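Local coordinates for protein beta-N-acetylhexosaminidase (Streptomyces plicatus, PDB 1JAK) that hydrolyses terminal N-acetylhexosamine residues from beta-linked glycans, as a family 20 glycoside hydrolase probably working by substrate-assisted catalysis, at residues A[134-139]-A[496-501]; A[206-211]-A[265-270]; A[292-297]-A[330-335]. All blocks are in the same frame, centred on the assembly; numbering follows the deposited sequence.

In the fold
Starting from the N terminus, residues 134-139 follow helix 116-129 of family 20 domain 2, and interaction 1 joins them to 496-501 at the end of the last helix of the chain. This closes a loop of 356 residues that holds the whole parallel alpha/beta barrel, with interactions 2 and 3 nested inside it. Those two come in series: 206-211 meets 265-270, tying the segments that follow barrel strands 190-194 and 246-250; then 292-297 meets 330-335, joining two successive barrel helices. Their centres are 14 Å apart, and F297 packs against W208, L211 and L267. Interactions 1 and 3 lie on opposite sides of the molecule, centres 50 Å apart.

Interaction 1. Residues A[134-139]-A[496-501]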
ATOM      1  N   VAL A 134      -0.764 -24.104   1.465  1.00 10.22           N
ATOM      2  CA  VAL A 134      -0.001 -23.376   2.475  1.00  9.49           C
ATOM      3  C   VAL A 134      -0.847 -22.298   3.164  1.00 10.18           C
ATOM      4  O   VAL A 134      -0.512 -21.835   4.260  1.00 10.21           O
ATOM      5  CB  VAL A 134       1.266 -22.731   1.845  1.00 10.23           C
ATOM      6  CG1 VAL A 134       0.883 -21.522   1.001  1.00  9.51           C
ATOM      7  CG2 VAL A 134       2.262 -22.345   2.933  1.00 10.61           C
ATOM      8  N   GLU A 135      -1.956 -21.921   2.531  1.00  9.48           N
ATOM      9  CA  GLU A 135      -2.850 -20.895   3.066  1.00  9.92           C
ATOM     10  C   GLU A 135      -3.834 -21.415   4.116  1.00 12.40           C
ATOM     11  O   GLU A 135      -4.469 -20.627   4.815  1.00 11.96           O
ATOM     12  CB  GLU A 135      -3.659 -20.253   1.933  1.00  9.63           C
ATOM     13  CG  GLU A 135      -2.846 -19.544   0.856  1.00 10.60           C
ATOM     14  CD  GLU A 135      -2.092 -18.332   1.374  1.00 12.31           C
ATOM     15  OE1 GLU A 135      -2.491 -17.766   2.416  1.00 12.30           O
ATOM     16  OE2 GLU A 135      -1.102 -17.939   0.727  1.00 12.75           O
ATOM     17  N   LYS A 136      -3.969 -22.735   4.218  1.00 14.42           N
ATOM     18  CA  LYS A 136      -4.903 -23.339   5.171  1.00 16.05           C
ATOM     19  C   LYS A 136      -4.478 -23.183   6.632  1.00 18.15           C
ATOM     20  O   LYS A 136      -3.301 -22.991   6.932  1.00 17.18           O
ATOM     21  CB  LYS A 136      -5.084 -24.824   4.851  1.00 14.90           C
ATOM     22  CG  LYS A 136      -5.554 -25.099   3.428  1.00 16.07           C
ATOM     23  CD  LYS A 136      -6.963 -24.579   3.179  1.00 20.40           C
ATOM     24  CE  LYS A 136      -7.984 -25.309   4.041  1.00 23.57           C
ATOM     25  NZ  LYS A 136      -9.380 -24.899   3.727  1.00 25.65           N
ATOM     26  N   ASP A 137      -5.450 -23.283   7.536  1.00 21.52           N
ATOM     27  CA  ASP A 137      -5.187 -23.152   8.967  1.00 25.16           C
ATOM     28  C   ASP A 137      -4.991 -24.492   9.676  1.00 26.31           C
ATOM     29  O   ASP A 137      -4.595 -24.532  10.843  1.00 26.92           O
ATOM     30  CB  ASP A 137      -6.321 -22.379   9.644  1.00 28.69           C
ATOM     31  CG  ASP A 137      -7.680 -23.008   9.406  1.00 31.22           C
ATOM     32  OD1 ASP A 137      -7.821 -24.229   9.625  1.00 33.75           O
ATOM     33  OD2 ASP A 137      -8.610 -22.277   9.003  1.00 35.26           O
ATOM     34  N   SER A 138      -5.273 -25.587   8.982  1.00 26.22           N
ATOM     35  CA  SER A 138      -5.107 -26.915   9.563  1.00 26.08           C
ATOM     36  C   SER A 138      -4.074 -27.694   8.760  1.00 25.76           C
ATOM     37  O   SER A 138      -3.883 -27.439   7.569  1.00 25.62           O
ATOM     38  CB  SER A 138      -6.444 -27.663   9.576  1.00 28.22           C
ATOM     39  OG  SER A 138      -6.951 -27.833   8.265  1.00 28.45           O
ATOM     40  N   ALA A 139      -3.405 -28.639   9.413  1.00 23.53           N
ATOM     41  CA  ALA A 139      -2.381 -29.440   8.759  1.00 22.78           C
ATOM     42  C   ALA A 139      -2.877 -30.060   7.460  1.00 22.52           C
ATOM     43  O   ALA A 139      -3.947 -30.668   7.417  1.00 23.49           O
ATOM     44  CB  ALA A 139      -1.885 -30.530   9.702  1.00 23.40           C
ATOM     45  N   TRP A 496      -6.002 -17.709  -3.031  1.00 10.41           N
ATOM     46  CA  TRP A 496      -6.970 -16.804  -2.434  1.00  9.61           C
ATOM     47  C   TRP A 496      -8.164 -17.562  -1.865  1.00  9.90           C
ATOM     48  O   TRP A 496      -8.665 -17.228  -0.792  1.00  9.98           O
ATOM     49  CB  TRP A 496      -7.413 -15.757  -3.460  1.00  9.43           C
ATOM     50  CG  TRP A 496      -6.278 -14.863  -3.872  1.00  8.77           C
ATOM     51  CD1 TRP A 496      -5.168 -14.558  -3.130  1.00 10.44           C
ATOM     52  CD2 TRP A 496      -6.160 -14.119  -5.090  1.00  9.44           C
ATOM     53  NE1 TRP A 496      -4.371 -13.671  -3.809  1.00 10.69           N
ATOM     54  CE2 TRP A 496      -4.955 -13.382  -5.015  1.00 10.11           C
ATOM     55  CE3 TRP A 496      -6.955 -14.001  -6.237  1.00 10.41           C
ATOM     56  CZ2 TRP A 496      -4.526 -12.537  -6.044  1.00 10.91           C
ATOM     57  CZ3 TRP A 496      -6.527 -13.159  -7.265  1.00 11.51           C
ATOM     58  CH2 TRP A 496      -5.322 -12.438  -7.157  1.00 10.68           C
ATOM     59  N   GLU A 497      -8.607 -18.592  -2.579  1.00 10.68           N
ATOM     60  CA  GLU A 497      -9.726 -19.407  -2.116  1.00 10.79           C
ATOM     61  C   GLU A 497      -9.362 -20.073  -0.793  1.00 11.04           C
ATOM     62  O   GLU A 497     -10.140 -20.051   0.160  1.00 10.32           O
ATOM     63  CB  GLU A 497     -10.065 -20.474  -3.162  1.00 12.88           C
ATOM     64  CG  GLU A 497     -10.759 -19.921  -4.399  1.00 16.04           C
ATOM     65  CD  GLU A 497     -10.873 -20.945  -5.511  1.00 20.70           C
ATOM     66  OE1 GLU A 497     -10.866 -22.157  -5.210  1.00 24.91           O
ATOM     67  OE2 GLU A 497     -10.982 -20.534  -6.686  1.00 23.95           O
ATOM     68  N   ALA A 498      -8.170 -20.657  -0.737  1.00 11.24           N
ATOM     69  CA  ALA A 498      -7.703 -21.328   0.469  1.00 11.14           C
ATOM     70  C   ALA A 498      -7.506 -20.346   1.623  1.00 11.74           C
ATOM     71  O   ALA A 498      -7.695 -20.700   2.789  1.00 10.99           O
ATOM     72  CB  ALA A 498      -6.398 -22.067   0.181  1.00 10.98           C
ATOM     73  N   ALA A 499      -7.138 -19.109   1.294  1.00 10.96           N
ATOM     74  CA  ALA A 499      -6.901 -18.076   2.299  1.00 11.59           C
ATOM     75  C   ALA A 499      -8.163 -17.321   2.714  1.00 11.71           C
ATOM     76  O   ALA A 499      -8.137 -16.535   3.663  1.00 11.97           O
ATOM     77  CB  ALA A 499      -5.858 -17.085   1.782  1.00 13.21           C
ATOM     78  N   GLY A 500      -9.262 -17.554   2.004  1.00 10.68           N
ATOM     79  CA  GLY A 500     -10.501 -16.872   2.333  1.00 11.22           C
ATOM     80  C   GLY A 500     -10.507 -15.436   1.846  1.00 11.53           C
ATOM     81  O   GLY A 500     -11.164 -14.571   2.428  1.00 12.47           O
ATOM     82  N   ILE A 501      -9.764 -15.177   0.777  1.00 10.65           N
ATOM     83  CA  ILE A 501      -9.695 -13.837   0.206  1.00 10.74           C
ATOM     84  C   ILE A 501     -10.648 -13.744  -0.979  1.00 10.79           C
ATOM     85  O   ILE A 501     -10.424 -14.359  -2.021  1.00 12.03           O
ATOM     86  CB  ILE A 501      -8.263 -13.506  -0.273  1.00 10.55           C
ATOM     87  CG1 ILE A 501      -7.309 -13.499   0.925  1.00 11.05           C
ATOM     88  CG2 ILE A 501      -8.251 -12.157  -0.996  1.00 10.89           C
ATOM     89  CD1 ILE A 501      -5.851 -13.268   0.564  1.00 12.43           C
TER
HETATM   90  O   HOH W   1      -7.593 -19.848   5.543  1.00 31.06           O
HETATM   91  O   HOH W   2      -9.794 -22.261   3.659  1.00 27.20           O
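E135 and A499 bring the two backbones together, their CA atoms 5.0 Å apart, where a short 3-10 turn meets the last turn of helix 493-499. That helix ends in a Schellman motif: G500 takes a positive phi, and I501 N bonds back to W496 O at 2.8 Å while G500 N reaches E497 O. Direct contact centres on two alanine methyls. E135 CB lies 3.7 Å from the A498 methyl CB, and K136 comes alongside the same methyl with its CD, the lysine bending at chi2 and chi3 to bring its chain round. The E135 chain turns at chi2 (-65°), folding its carboxylate against the second alanine, with OE1 3.5 Å from A499 CB. The charge of this carboxylate is met outside the contact by a salt bridge from OE1 to R185, just beyond barrel helix 173-184. Polar links between the segments run through water and converge on A498 O. One water donates to this carbonyl at 2.8 Å and accepts from K136 NZ, 2.7 Å away; a second donates to A498 O and, weakly, to E135 O. Near this carbonyl the lysine's positive charge would probably suit the negative end of the helix dipole. The chemistry is that of a solvent-bridged surface junction between domain 2 and the C-terminal helix, where the small alanines probably allow the backbones to come so close.

Interaction 2. Residues A[206-211]-A[265-270]; sequences DSWPRL and AELNCD
W208 reaches across to L267 and E266 with the six-membered part of its indole, bridging backbones that stay well apart: the nearest CA pair, W208 and L267, is separated by 11.6 Å. The apolar part of the contact is W208 CH2 against L267 CD2, 4.3 Å apart, a loose touch in which the methyl approaches the ring at a slant. With chi1 at -60° the indole CG lies beside the backbone N, opposite the carbonyl carbon, and the ring extends toward 265-270. Around the same indole, Y264 and F297 make edge-to-face pairs, and F297 also packs on L267, so a buried aromatic cluster surrounds the joint. Both segments belong to the catalytic alpha/beta barrel: 206-211 lies between strand 190-194 and helix 230-242, and 265-270 between strand 246-250 and helix 292-307, so the contact ties two successive strand-to-helix connections. The ring also meets a carboxylate. E266 extends its chain beyond CG until OE2 stands 4.2 Å from W208 CZ3, the two planes 61° apart, a distant approach, made by a residue that is itself exposed. Hydrogen bonds act within each connection or run to its neighbours. W208 NE1 is satisfied by D300 of helix 292-307. On the other side N268 folds back on the short 3-10 turn, its ND2 bonding A265 O at 3.1 Å from above the carbonyl plane, while N268 N reaches the same oxygen from that face at 3.0 Å; ND2 also serves L261 O. A covalent bond follows directly, the disulfide from C269 to C288.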
ATOM      1  N   ASP A 206      -4.265  15.615  20.994  1.00 11.62           N
ATOM      2  CA  ASP A 206      -4.430  16.149  22.347  1.00 11.98           C
ATOM      3  C   ASP A 206      -4.805  17.625  22.418  1.00 11.83           C
ATOM      4  O   ASP A 206      -5.624  18.025  23.251  1.00 11.30           O
ATOM      5  CB  ASP A 206      -3.159  15.933  23.178  1.00 14.72           C
ATOM      6  CG  ASP A 206      -2.832  14.465  23.393  1.00 17.26           C
ATOM      7  OD1 ASP A 206      -3.769  13.647  23.496  1.00 17.44           O
ATOM      8  OD2 ASP A 206      -1.630  14.135  23.478  1.00 19.63           O
ATOM      9  N   SER A 207      -4.198  18.435  21.560  1.00 11.81           N
ATOM     10  CA  SER A 207      -4.463  19.870  21.558  1.00 12.66           C
ATOM     11  C   SER A 207      -5.865  20.248  21.084  1.00 13.42           C
ATOM     12  O   SER A 207      -6.357  21.336  21.395  1.00 12.54           O
ATOM     13  CB  SER A 207      -3.400  20.595  20.726  1.00 13.87           C
ATOM     14  OG  SER A 207      -3.200  19.969  19.472  1.00 13.51           O
ATOM     15  N   TRP A 208      -6.504  19.350  20.340  1.00 11.89           N
ATOM     16  CA  TRP A 208      -7.862  19.568  19.836  1.00 12.51           C
ATOM     17  C   TRP A 208      -8.641  18.265  20.033  1.00 12.72           C
ATOM     18  O   TRP A 208      -8.943  17.557  19.071  1.00 12.17           O
ATOM     19  CB  TRP A 208      -7.831  19.937  18.348  1.00 11.98           C
ATOM     20  CG  TRP A 208      -7.050  21.188  18.046  1.00 13.49           C
ATOM     21  CD1 TRP A 208      -5.694  21.338  18.087  1.00 12.92           C
ATOM     22  CD2 TRP A 208      -7.585  22.473  17.704  1.00 13.98           C
ATOM     23  NE1 TRP A 208      -5.350  22.637  17.797  1.00 14.28           N
ATOM     24  CE2 TRP A 208      -6.492  23.355  17.557  1.00 14.47           C
ATOM     25  CE3 TRP A 208      -8.884  22.966  17.509  1.00 14.62           C
ATOM     26  CZ2 TRP A 208      -6.655  24.707  17.223  1.00 14.58           C
ATOM     27  CZ3 TRP A 208      -9.049  24.312  17.177  1.00 15.39           C
ATOM     28  CH2 TRP A 208      -7.938  25.165  17.038  1.00 14.89           C
ATOM     29  N   PRO A 209      -8.986  17.943  21.291  1.00 13.06           N
ATOM     30  CA  PRO A 209      -9.718  16.738  21.699  1.00 13.54           C
ATOM     31  C   PRO A 209     -11.008  16.401  20.956  1.00 13.31           C
ATOM     32  O   PRO A 209     -11.326  15.224  20.778  1.00 12.86           O
ATOM     33  CB  PRO A 209      -9.973  16.975  23.186  1.00 15.58           C
ATOM     34  CG  PRO A 209      -8.835  17.837  23.598  1.00 17.01           C
ATOM     35  CD  PRO A 209      -8.748  18.814  22.457  1.00 12.24           C
ATOM     36  N   ARG A 210     -11.754  17.419  20.532  1.00 11.47           N
ATOM     37  CA  ARG A 210     -13.020  17.189  19.838  1.00 12.69           C
ATOM     38  C   ARG A 210     -12.887  16.606  18.437  1.00 10.45           C
ATOM     39  O   ARG A 210     -13.848  16.047  17.905  1.00 10.51           O
ATOM     40  CB  ARG A 210     -13.836  18.483  19.769  1.00 13.55           C
ATOM     41  CG  ARG A 210     -14.436  18.919  21.098  1.00 17.55           C
ATOM     42  CD  ARG A 210     -15.130  20.269  20.966  1.00 19.30           C
ATOM     43  NE  ARG A 210     -16.229  20.252  20.000  1.00 20.05           N
ATOM     44  CZ  ARG A 210     -17.390  19.632  20.190  1.00 21.53           C
ATOM     45  NH1 ARG A 210     -17.617  18.967  21.317  1.00 21.97           N
ATOM     46  NH2 ARG A 210     -18.332  19.682  19.257  1.00 22.12           N
ATOM     47  N   LEU A 211     -11.712  16.738  17.830  1.00  9.05           N
ATOM     48  CA  LEU A 211     -11.521  16.197  16.489  1.00  9.19           C
ATOM     49  C   LEU A 211     -11.848  14.711  16.492  1.00 10.50           C
ATOM     50  O   LEU A 211     -12.578  14.227  15.631  1.00 10.03           O
ATOM     51  CB  LEU A 211     -10.085  16.415  16.009  1.00  9.17           C
ATOM     52  CG  LEU A 211      -9.657  17.870  15.784  1.00  9.33           C
ATOM     53  CD1 LEU A 211      -8.190  17.920  15.405  1.00  9.95           C
ATOM     54  CD2 LEU A 211     -10.511  18.498  14.684  1.00 10.54           C
ATOM     55  N   ALA A 265     -16.241  25.206  15.616  1.00 12.23           N
ATOM     56  CA  ALA A 265     -16.879  26.310  14.908  1.00 11.43           C
ATOM     57  C   ALA A 265     -15.899  27.397  14.467  1.00 11.24           C
ATOM     58  O   ALA A 265     -16.020  27.940  13.370  1.00 11.11           O
ATOM     59  CB  ALA A 265     -17.971  26.919  15.791  1.00 12.02           C
ATOM     60  N   GLU A 266     -14.924  27.706  15.317  1.00 12.16           N
ATOM     61  CA  GLU A 266     -13.946  28.752  15.020  1.00 13.66           C
ATOM     62  C   GLU A 266     -13.133  28.573  13.737  1.00 12.97           C
ATOM     63  O   GLU A 266     -12.642  29.551  13.167  1.00 13.22           O
ATOM     64  CB  GLU A 266     -12.996  28.920  16.210  1.00 16.30           C
ATOM     65  CG  GLU A 266     -12.181  27.683  16.526  1.00 20.96           C
ATOM     66  CD  GLU A 266     -11.549  27.741  17.900  1.00 25.08           C
ATOM     67  OE1 GLU A 266     -10.683  28.614  18.127  1.00 27.47           O
ATOM     68  OE2 GLU A 266     -11.926  26.910  18.755  1.00 25.39           O
ATOM     69  N   LEU A 267     -12.988  27.334  13.278  1.00 11.74           N
ATOM     70  CA  LEU A 267     -12.218  27.066  12.066  1.00 11.18           C
ATOM     71  C   LEU A 267     -12.974  27.438  10.797  1.00 10.85           C
ATOM     72  O   LEU A 267     -12.388  27.526   9.719  1.00 11.53           O
ATOM     73  CB  LEU A 267     -11.846  25.583  11.996  1.00  9.10           C
ATOM     74  CG  LEU A 267     -10.982  25.027  13.122  1.00 11.03           C
ATOM     75  CD1 LEU A 267     -10.810  23.527  12.929  1.00  9.73           C
ATOM     76  CD2 LEU A 267      -9.637  25.731  13.126  1.00 11.47           C
ATOM     77  N   ASN A 268     -14.275  27.657  10.932  1.00 10.76           N
ATOM     78  CA  ASN A 268     -15.122  27.977   9.788  1.00 10.77           C
ATOM     79  C   ASN A 268     -15.151  29.455   9.443  1.00 11.66           C
ATOM     80  O   ASN A 268     -15.172  30.310  10.325  1.00 12.42           O
ATOM     81  CB  ASN A 268     -16.532  27.468  10.064  1.00 10.82           C
ATOM     82  CG  ASN A 268     -16.566  25.968  10.265  1.00 10.10           C
ATOM     83  OD1 ASN A 268     -16.624  25.207   9.301  1.00 11.26           O
ATOM     84  ND2 ASN A 268     -16.503  25.534  11.522  1.00 11.04           N
ATOM     85  N   CYS A 269     -15.156  29.753   8.149  1.00 12.01           N
ATOM     86  CA  CYS A 269     -15.166  31.139   7.708  1.00 12.67           C
ATOM     87  C   CYS A 269     -16.319  31.949   8.302  1.00 13.55           C
ATOM     88  O   CYS A 269     -16.160  33.137   8.581  1.00 13.65           O
ATOM     89  CB  CYS A 269     -15.217  31.209   6.185  1.00 12.95           C
ATOM     90  SG  CYS A 269     -13.641  30.909   5.313  1.00 14.61           S
ATOM     91  N   ASP A 270     -17.475  31.320   8.495  1.00 12.23           N
ATOM     92  CA  ASP A 270     -18.617  32.027   9.069  1.00 12.04           C
ATOM     93  C   ASP A 270     -18.754  31.752  10.566  1.00 12.60           C
ATOM     94  O   ASP A 270     -19.744  32.131  11.195  1.00 11.82           O
ATOM     95  CB  ASP A 270     -19.909  31.659   8.323  1.00 12.37           C
ATOM     96  CG  ASP A 270     -20.260  30.190   8.433  1.00 15.19           C
ATOM     97  OD1 ASP A 270     -19.350  29.371   8.677  1.00 12.01           O
ATOM     98  OD2 ASP A 270     -21.452  29.856   8.258  1.00 13.35           O
TER

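Interaction 3. Residues A[292-297]-A[330-335]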
ATOM      1  N   ASP A 292      -6.354  33.391  11.139  1.00 15.14           N
ATOM      2  CA  ASP A 292      -5.112  33.007  11.797  1.00 15.11           C
ATOM      3  C   ASP A 292      -5.214  31.671  12.524  1.00 13.67           C
ATOM      4  O   ASP A 292      -4.271  30.885  12.507  1.00 14.15           O
ATOM      5  CB  ASP A 292      -4.668  34.077  12.802  1.00 17.12           C
ATOM      6  CG  ASP A 292      -4.082  35.305  12.135  1.00 20.71           C
ATOM      7  OD1 ASP A 292      -3.420  35.159  11.087  1.00 22.61           O
ATOM      8  OD2 ASP A 292      -4.268  36.417  12.673  1.00 24.01           O
ATOM      9  N   VAL A 293      -6.350  31.417  13.165  1.00 13.67           N
ATOM     10  CA  VAL A 293      -6.527  30.174  13.913  1.00 12.90           C
ATOM     11  C   VAL A 293      -6.300  28.940  13.042  1.00 12.82           C
ATOM     12  O   VAL A 293      -5.882  27.891  13.531  1.00 12.32           O
ATOM     13  CB  VAL A 293      -7.935  30.091  14.552  1.00 12.98           C
ATOM     14  CG1 VAL A 293      -8.996  29.961  13.472  1.00 14.22           C
ATOM     15  CG2 VAL A 293      -7.995  28.915  15.523  1.00 13.48           C
ATOM     16  N   THR A 294      -6.561  29.077  11.748  1.00 10.97           N
ATOM     17  CA  THR A 294      -6.384  27.973  10.812  1.00 11.48           C
ATOM     18  C   THR A 294      -4.968  27.408  10.841  1.00 11.93           C
ATOM     19  O   THR A 294      -4.768  26.192  10.820  1.00 11.26           O
ATOM     20  CB  THR A 294      -6.693  28.428   9.374  1.00 11.31           C
ATOM     21  OG1 THR A 294      -8.073  28.795   9.285  1.00 11.30           O
ATOM     22  CG2 THR A 294      -6.401  27.309   8.378  1.00 12.80           C
ATOM     23  N   TYR A 295      -3.987  28.301  10.896  1.00 11.64           N
ATOM     24  CA  TYR A 295      -2.590  27.896  10.897  1.00 13.01           C
ATOM     25  C   TYR A 295      -2.109  27.387  12.249  1.00 13.69           C
ATOM     26  O   TYR A 295      -1.164  26.599  12.317  1.00 14.18           O
ATOM     27  CB  TYR A 295      -1.753  29.058  10.368  1.00 14.05           C
ATOM     28  CG  TYR A 295      -2.258  29.461   9.002  1.00 13.33           C
ATOM     29  CD1 TYR A 295      -1.944  28.704   7.873  1.00 13.46           C
ATOM     30  CD2 TYR A 295      -3.170  30.508   8.856  1.00 13.82           C
ATOM     31  CE1 TYR A 295      -2.532  28.966   6.637  1.00 13.79           C
ATOM     32  CE2 TYR A 295      -3.766  30.778   7.626  1.00 12.20           C
ATOM     33  CZ  TYR A 295      -3.446  30.001   6.523  1.00 12.90           C
ATOM     34  OH  TYR A 295      -4.054  30.245   5.311  1.00 13.76           O
ATOM     35  N   ASP A 296      -2.757  27.818  13.326  1.00 13.39           N
ATOM     36  CA  ASP A 296      -2.396  27.323  14.650  1.00 14.11           C
ATOM     37  C   ASP A 296      -2.865  25.871  14.688  1.00 13.74           C
ATOM     38  O   ASP A 296      -2.161  24.982  15.167  1.00 13.83           O
ATOM     39  CB  ASP A 296      -3.105  28.115  15.752  1.00 16.28           C
ATOM     40  CG  ASP A 296      -2.580  29.530  15.886  1.00 18.83           C
ATOM     41  OD1 ASP A 296      -1.358  29.729  15.723  1.00 20.44           O
ATOM     42  OD2 ASP A 296      -3.386  30.439  16.172  1.00 21.27           O
ATOM     43  N   PHE A 297      -4.068  25.653  14.164  1.00 12.58           N
ATOM     44  CA  PHE A 297      -4.681  24.330  14.093  1.00 12.09           C
ATOM     45  C   PHE A 297      -3.807  23.375  13.277  1.00 12.04           C
ATOM     46  O   PHE A 297      -3.476  22.275  13.727  1.00 11.70           O
ATOM     47  CB  PHE A 297      -6.065  24.447  13.445  1.00 13.19           C
ATOM     48  CG  PHE A 297      -6.687  23.127  13.092  1.00 14.42           C
ATOM     49  CD1 PHE A 297      -7.226  22.311  14.079  1.00 16.17           C
ATOM     50  CD2 PHE A 297      -6.723  22.695  11.770  1.00 16.24           C
ATOM     51  CE1 PHE A 297      -7.792  21.078  13.754  1.00 16.64           C
ATOM     52  CE2 PHE A 297      -7.286  21.465  11.435  1.00 16.68           C
ATOM     53  CZ  PHE A 297      -7.820  20.657  12.431  1.00 14.49           C
ATOM     54  N   VAL A 330      -3.234  28.436  -3.217  1.00 11.32           N
ATOM     55  CA  VAL A 330      -1.800  28.657  -3.376  1.00 11.66           C
ATOM     56  C   VAL A 330      -1.214  29.306  -2.122  1.00 11.96           C
ATOM     57  O   VAL A 330      -0.169  28.880  -1.631  1.00 11.14           O
ATOM     58  CB  VAL A 330      -1.498  29.545  -4.609  1.00 10.84           C
ATOM     59  CG1 VAL A 330       0.002  29.813  -4.706  1.00 11.50           C
ATOM     60  CG2 VAL A 330      -1.986  28.857  -5.875  1.00 12.13           C
ATOM     61  N   ALA A 331      -1.887  30.328  -1.601  1.00 11.47           N
ATOM     62  CA  ALA A 331      -1.415  31.006  -0.398  1.00 12.03           C
ATOM     63  C   ALA A 331      -1.351  30.024   0.770  1.00 12.59           C
ATOM     64  O   ALA A 331      -0.380  30.007   1.528  1.00 12.24           O
ATOM     65  CB  ALA A 331      -2.341  32.173  -0.050  1.00 11.23           C
ATOM     66  N   PHE A 332      -2.392  29.206   0.906  1.00 10.70           N
ATOM     67  CA  PHE A 332      -2.462  28.218   1.979  1.00 10.79           C
ATOM     68  C   PHE A 332      -1.293  27.240   1.917  1.00 10.45           C
ATOM     69  O   PHE A 332      -0.617  26.996   2.920  1.00 11.22           O
ATOM     70  CB  PHE A 332      -3.773  27.430   1.887  1.00  9.77           C
ATOM     71  CG  PHE A 332      -3.932  26.387   2.960  1.00 11.38           C
ATOM     72  CD1 PHE A 332      -4.390  26.734   4.228  1.00 10.70           C
ATOM     73  CD2 PHE A 332      -3.613  25.057   2.704  1.00 10.87           C
ATOM     74  CE1 PHE A 332      -4.531  25.768   5.230  1.00 10.74           C
ATOM     75  CE2 PHE A 332      -3.750  24.084   3.699  1.00 10.11           C
ATOM     76  CZ  PHE A 332      -4.209  24.441   4.962  1.00  9.62           C
ATOM     77  N   MET A 333      -1.059  26.672   0.742  1.00  9.93           N
ATOM     78  CA  MET A 333       0.026  25.712   0.583  1.00 10.64           C
ATOM     79  C   MET A 333       1.398  26.339   0.793  1.00 11.96           C
ATOM     80  O   MET A 333       2.315  25.681   1.278  1.00 11.09           O
ATOM     81  CB  MET A 333      -0.055  25.041  -0.788  1.00 10.85           C
ATOM     82  CG  MET A 333      -1.235  24.084  -0.901  1.00 11.86           C
ATOM     83  SD  MET A 333      -1.204  22.844   0.423  1.00 11.80           S
ATOM     84  CE  MET A 333      -2.269  21.560  -0.289  1.00 10.45           C
ATOM     85  N   LYS A 334       1.542  27.611   0.434  1.00 12.16           N
ATOM     86  CA  LYS A 334       2.816  28.299   0.620  1.00 13.47           C
ATOM     87  C   LYS A 334       3.105  28.403   2.119  1.00 13.88           C
ATOM     88  O   LYS A 334       4.249  28.270   2.563  1.00 13.04           O
ATOM     89  CB  LYS A 334       2.751  29.703   0.008  1.00 15.97           C
ATOM     90  CG  LYS A 334       4.011  30.541   0.207  1.00 21.29           C
ATOM     91  CD  LYS A 334       5.162  30.041  -0.650  1.00 25.03           C
ATOM     92  CE  LYS A 334       6.385  30.939  -0.510  1.00 28.44           C
ATOM     93  NZ  LYS A 334       7.462  30.566  -1.472  1.00 30.18           N
ATOM     94  N   ARG A 335       2.049  28.623   2.892  1.00 12.75           N
ATOM     95  CA  ARG A 335       2.155  28.768   4.340  1.00 13.50           C
ATOM     96  C   ARG A 335       2.295  27.457   5.111  1.00 14.09           C
ATOM     97  O   ARG A 335       3.035  27.390   6.094  1.00 15.03           O
ATOM     98  CB  ARG A 335       0.935  29.525   4.868  1.00 16.16           C
ATOM     99  CG  ARG A 335       0.791  30.933   4.309  1.00 17.90           C
ATOM    100  CD  ARG A 335      -0.604  31.488   4.550  1.00 19.85           C
ATOM    101  NE  ARG A 335      -0.749  32.837   4.007  1.00 20.00           N
ATOM    102  CZ  ARG A 335      -1.911  33.461   3.853  1.00 21.60           C
ATOM    103  NH1 ARG A 335      -3.041  32.859   4.200  1.00 20.49           N
ATOM    104  NH2 ARG A 335      -1.946  34.691   3.352  1.00 20.37           N
TER
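Y295 crosses from helix 292-297 to meet R335 and F332 of helix 330-335, spanning short axes 11.8 Å apart that cross at -41°. Its CB points toward the facing helix, and chi1 of -56° sets CG beside the backbone N, from where the ring runs on toward helix 330-335. One ring face carries the CB of the preceding T294 near its rim. Along the other helix, CE1 lies 3.8 Å from F332 CD1 and close to both CB and CD of R335, so the arginine's aliphatic stem packs along the tyrosine. CZ comes next, 3.7 Å from R335 NH1. At the tip, OH accepts a hydrogen bond from R335 NH1 at 3.0 Å (N-H...O 149°), lying almost exactly in the guanidinium plane, which stands nearly perpendicular to the phenol ring. The hydroxyl is also bonded to V289 O, so two partners fix the phenol end. F332 meets OH with its ring edge, CD1 being 3.7 Å away, and the two aromatic rings approach obliquely. The A331 methyl lies over the centre of one guanidinium face, 4.1 Å above it, covering that face of the group. Replacing Y295 by an alanine would probably leave R335 NH1 and V289 O without their shared mate and open a gap beside F332. Deeper in, T294 CG2 sits at the F332 edge, 4.0 Å from CE1. The contact joins the helices that follow barrel strands 246-250 and 313-315; F332 also rests on P254, in the loop after strand 246-250.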